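Local coordinates for pyrroline carboxylate reductase (Plasmodium falciparum, PDB 2RCY), which probably catalyses the NADPH-dependent reduction of pyrroline-5-carboxylate to proline, the last step of proline biosynthesis, and is found here with NADP bound, at residues 49-52 with 53-56. Residues are numbered along the deposited sequence; the frame is centred on the assembly and turned at random.
Sequences MSSN and EELA. With NAP (NADP nicotinamide-adenine-dinucleotide phosphate), chain G.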
HETATM    1  N   MSE A  49     -30.657  -1.034  45.360  1.00 58.11           N
HETATM    2  CA  MSE A  49     -31.635  -2.084  45.617  1.00 57.30           C
HETATM    3  C   MSE A  49     -30.954  -3.451  45.645  1.00 57.00           C
HETATM    4  O   MSE A  49     -29.934  -3.656  44.983  1.00 56.84           O
HETATM    5  CB  MSE A  49     -32.757  -2.040  44.580  1.00 57.09           C
HETATM    6  CG  MSE A  49     -34.125  -2.289  45.177  1.00 56.74           C
HETATM    7 SE   MSE A  49     -35.484  -1.117  44.425  0.80 57.19          SE
HETATM    8  CE  MSE A  49     -36.717  -1.114  45.938  1.00 56.20           C
ATOM      9  N   SER A  50     -31.527  -4.373  46.416  1.00 56.73           N
ATOM     10  CA  SER A  50     -30.897  -5.660  46.730  1.00 56.57           C
ATOM     11  C   SER A  50     -30.639  -6.571  45.526  1.00 56.52           C
ATOM     12  O   SER A  50     -29.632  -7.280  45.489  1.00 56.46           O
ATOM     13  CB  SER A  50     -31.717  -6.403  47.789  1.00 56.49           C
ATOM     14  OG  SER A  50     -31.024  -7.543  48.266  1.00 56.67           O
ATOM     15  N   SER A  51     -31.549  -6.553  44.552  1.00 56.56           N
ATOM     16  CA  SER A  51     -31.426  -7.382  43.350  1.00 56.67           C
ATOM     17  C   SER A  51     -32.176  -6.782  42.160  1.00 56.78           C
ATOM     18  O   SER A  51     -32.933  -5.821  42.314  1.00 56.79           O
ATOM     19  CB  SER A  51     -31.927  -8.806  43.625  1.00 56.66           C
ATOM     20  OG  SER A  51     -33.309  -8.815  43.939  1.00 56.61           O
ATOM     21  N   ASN A  52     -31.956  -7.357  40.977  1.00 56.90           N
ATOM     22  CA  ASN A  52     -32.677  -6.966  39.766  1.00 57.04           C
ATOM     23  C   ASN A  52     -34.156  -7.332  39.829  1.00 57.07           C
ATOM     24  O   ASN A  52     -35.000  -6.620  39.283  1.00 57.11           O
ATOM     25  CB  ASN A  52     -32.043  -7.604  38.527  1.00 57.11           C
ATOM     26  CG  ASN A  52     -30.695  -6.997  38.173  1.00 57.28           C
ATOM     27  OD1 ASN A  52     -29.776  -7.707  37.767  1.00 57.43           O
ATOM     28  ND2 ASN A  52     -30.573  -5.681  38.318  1.00 57.41           N
ATOM     29  N   GLU A  53     -34.454  -8.446  40.494  1.00 57.10           N
ATOM     30  CA  GLU A  53     -35.822  -8.940  40.652  1.00 57.09           C
ATOM     31  C   GLU A  53     -36.652  -8.016  41.536  1.00 56.93           C
ATOM     32  O   GLU A  53     -37.803  -7.709  41.216  1.00 56.93           O
ATOM     33  CB  GLU A  53     -35.824 -10.358  41.236  1.00 57.18           C
ATOM     34  CG  GLU A  53     -35.208 -11.428  40.332  1.00 57.57           C
ATOM     35  CD  GLU A  53     -33.709 -11.614  40.536  1.00 57.99           C
ATOM     36  OE1 GLU A  53     -33.035 -10.687  41.037  1.00 58.09           O
ATOM     37  OE2 GLU A  53     -33.199 -12.700  40.188  1.00 58.22           O
ATOM     38  N   GLU A  54     -36.060  -7.582  42.647  1.00 56.61           N
ATOM     39  CA  GLU A  54     -36.704  -6.646  43.567  1.00 56.34           C
ATOM     40  C   GLU A  54     -36.760  -5.237  42.981  1.00 56.05           C
ATOM     41  O   GLU A  54     -37.623  -4.438  43.351  1.00 56.08           O
ATOM     42  CB  GLU A  54     -35.991  -6.647  44.919  1.00 56.39           C
ATOM     43  CG  GLU A  54     -36.327  -7.856  45.786  1.00 56.71           C
ATOM     44  CD  GLU A  54     -35.291  -8.119  46.862  1.00 57.25           C
ATOM     45  OE1 GLU A  54     -34.093  -8.234  46.525  1.00 57.48           O
ATOM     46  OE2 GLU A  54     -35.678  -8.229  48.046  1.00 57.45           O
ATOM     47  N   LEU A  55     -35.834  -4.944  42.069  1.00 55.66           N
ATOM     48  CA  LEU A  55     -35.850  -3.699  41.306  1.00 55.27           C
ATOM     49  C   LEU A  55     -37.000  -3.709  40.299  1.00 55.02           C
ATOM     50  O   LEU A  55     -37.696  -2.709  40.140  1.00 55.03           O
ATOM     51  CB  LEU A  55     -34.507  -3.488  40.593  1.00 55.28           C
ATOM     52  CG  LEU A  55     -34.282  -2.241  39.728  1.00 55.18           C
ATOM     53  CD1 LEU A  55     -32.822  -1.833  39.764  1.00 55.12           C
ATOM     54  CD2 LEU A  55     -34.740  -2.460  38.290  1.00 55.07           C
ATOM     55  N   ALA A  56     -37.189  -4.844  39.627  1.00 54.66           N
ATOM     56  CA  ALA A  56     -38.248  -4.998  38.632  1.00 54.33           C
ATOM     57  C   ALA A  56     -39.635  -5.056  39.269  1.00 54.08           C
ATOM     58  O   ALA A  56     -40.619  -4.629  38.665  1.00 54.07           O
ATOM     59  CB  ALA A  56     -38.003  -6.235  37.776  1.00 54.35           C
TER
HETATM   60  PA  NAP G 264     -19.868  -1.677  31.591  1.00 40.64           P
HETATM   61  O1A NAP G 264     -19.195  -0.378  31.955  1.00 40.88           O
HETATM   62  O2A NAP G 264     -19.092  -2.968  31.699  1.00 40.85           O
HETATM   63  O5B NAP G 264     -21.233  -1.784  32.438  1.00 41.57           O
HETATM   64  C5B NAP G 264     -21.772  -3.025  32.885  1.00 42.68           C
HETATM   65  C4B NAP G 264     -22.172  -2.862  34.346  1.00 43.48           C
HETATM   66  O4B NAP G 264     -23.146  -3.838  34.721  1.00 43.80           O
HETATM   67  C3B NAP G 264     -20.979  -3.035  35.274  1.00 43.84           C
HETATM   68  O3B NAP G 264     -20.774  -1.827  36.013  1.00 43.78           O
HETATM   69  C2B NAP G 264     -21.341  -4.181  36.202  1.00 44.19           C
HETATM   70  O2B NAP G 264     -21.020  -3.887  37.561  1.00 44.63           O
HETATM   71  C1B NAP G 264     -22.844  -4.346  36.023  1.00 44.21           C
HETATM   72  N9A NAP G 264     -23.306  -5.756  36.134  1.00 44.27           N
HETATM   73  C8A NAP G 264     -22.591  -6.868  35.896  1.00 44.34           C
HETATM   74  N7A NAP G 264     -23.370  -7.953  36.106  1.00 44.29           N
HETATM   75  C5A NAP G 264     -24.587  -7.511  36.476  1.00 44.40           C
HETATM   76  C6A NAP G 264     -25.778  -8.147  36.815  1.00 44.32           C
HETATM   77  N6A NAP G 264     -25.862  -9.499  36.811  1.00 44.34           N
HETATM   78  N1A NAP G 264     -26.856  -7.401  37.151  1.00 44.34           N
HETATM   79  C2A NAP G 264     -26.790  -6.059  37.161  1.00 44.31           C
HETATM   80  N3A NAP G 264     -25.653  -5.423  36.837  1.00 44.34           N
HETATM   81  C4A NAP G 264     -24.541  -6.126  36.490  1.00 44.37           C
HETATM   82  O3  NAP G 264     -20.437  -1.563  30.090  1.00 40.23           O
HETATM   83  PN  NAP G 264     -21.173  -0.232  29.560  1.00 39.23           P
HETATM   84  O1N NAP G 264     -20.220   0.488  28.641  1.00 39.51           O
HETATM   85  O2N NAP G 264     -21.792   0.498  30.728  1.00 39.61           O
HETATM   86  O5D NAP G 264     -22.349  -0.819  28.636  1.00 38.86           O
HETATM   87  C5D NAP G 264     -23.520  -1.422  29.176  1.00 37.93           C
HETATM   88  C4D NAP G 264     -24.569  -1.530  28.074  1.00 37.38           C
HETATM   89  O4D NAP G 264     -24.860  -0.236  27.542  1.00 36.99           O
HETATM   90  C3D NAP G 264     -24.100  -2.397  26.912  1.00 37.26           C
HETATM   91  O3D NAP G 264     -25.116  -3.361  26.627  1.00 37.18           O
HETATM   92  C2D NAP G 264     -23.917  -1.445  25.743  1.00 37.12           C
HETATM   93  O2D NAP G 264     -24.342  -2.018  24.503  1.00 37.08           O
HETATM   94  C1D NAP G 264     -24.790  -0.257  26.111  1.00 36.81           C
HETATM   95  N1N NAP G 264     -24.286   1.017  25.584  1.00 36.59           N
HETATM   96  C2N NAP G 264     -23.115   1.522  26.012  1.00 36.46           C
HETATM   97  C3N NAP G 264     -22.644   2.736  25.517  1.00 36.40           C
HETATM   98  C7N NAP G 264     -21.342   3.298  26.007  1.00 36.37           C
HETATM   99  O7N NAP G 264     -20.589   2.614  26.866  1.00 36.32           O
HETATM  100  N7N NAP G 264     -20.969   4.432  25.618  1.00 35.95           N
HETATM  101  C4N NAP G 264     -23.398   3.428  24.568  1.00 36.51           C
HETATM  102  C5N NAP G 264     -24.605   2.887  24.141  1.00 36.51           C
HETATM  103  C6N NAP G 264     -25.027   1.669  24.673  1.00 36.53           C
HETATM  104  P2B NAP G 264     -19.535  -4.097  38.159  1.00 44.98           P
HETATM  105  O1X NAP G 264     -19.748  -4.070  39.655  1.00 45.10           O
HETATM  106  O2X NAP G 264     -19.081  -5.434  37.618  1.00 45.14           O
HETATM  107  O3X NAP G 264     -18.751  -2.918  37.636  1.00 45.05           O
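Ser51 OG is gripped twice by Glu54: it accepts from Glu54 N at 3.3 Å along a nearly straight N-H...O line of 163°, and it donates to Glu54 OE1 at 2.8 Å. This is a worked example of an N-cap, in which the residue just before a helix uses its side chain to satisfy a first-turn amide. The hydroxyl reaches both partners because chi1 of 64° sets it between the backbone N and the carbonyl carbon. Glu54, its CG anti to the carbonyl carbon and its chain extended from there, brings its carboxylate to the hydroxyl, which meets OE1 on the anti side, 17° out of the carboxylate plane, while the same oxygen rests 3.3 Å from Ser50 CB. Glu53, bent at chi2, brings its own OE1 to 3.4 Å from Ser51 CB, so the cap residue has a carboxylate oxygen from each glutamate beside it.

Behind the cap the helix 52-58 opens with two i to i+4 backbone bonds, Leu55 N to Ser51 O (3.0 Å) and Ala56 N to Asn52 O (2.8 Å). Selenomethionine Met49 lays its selenium 4.1 Å from Leu55 CA, and beyond the segments touches Phe35 of strand 34-37. Asn52, the first helical residue, turns its side-chain amide from the turn toward the adenine edge bearing N1A and C2A, and its side chain also touches Tyr37 and Val74. The cap marks the start of a helix in what is, by family, a Rossmann-type nucleotide-binding domain, and is consistent with a well-defined N-terminus whose first residue, Asn52 of the NADP pocket, borders the adenine; two carboxylates beside this helix N-terminus would be expected to interact favourably with its dipole.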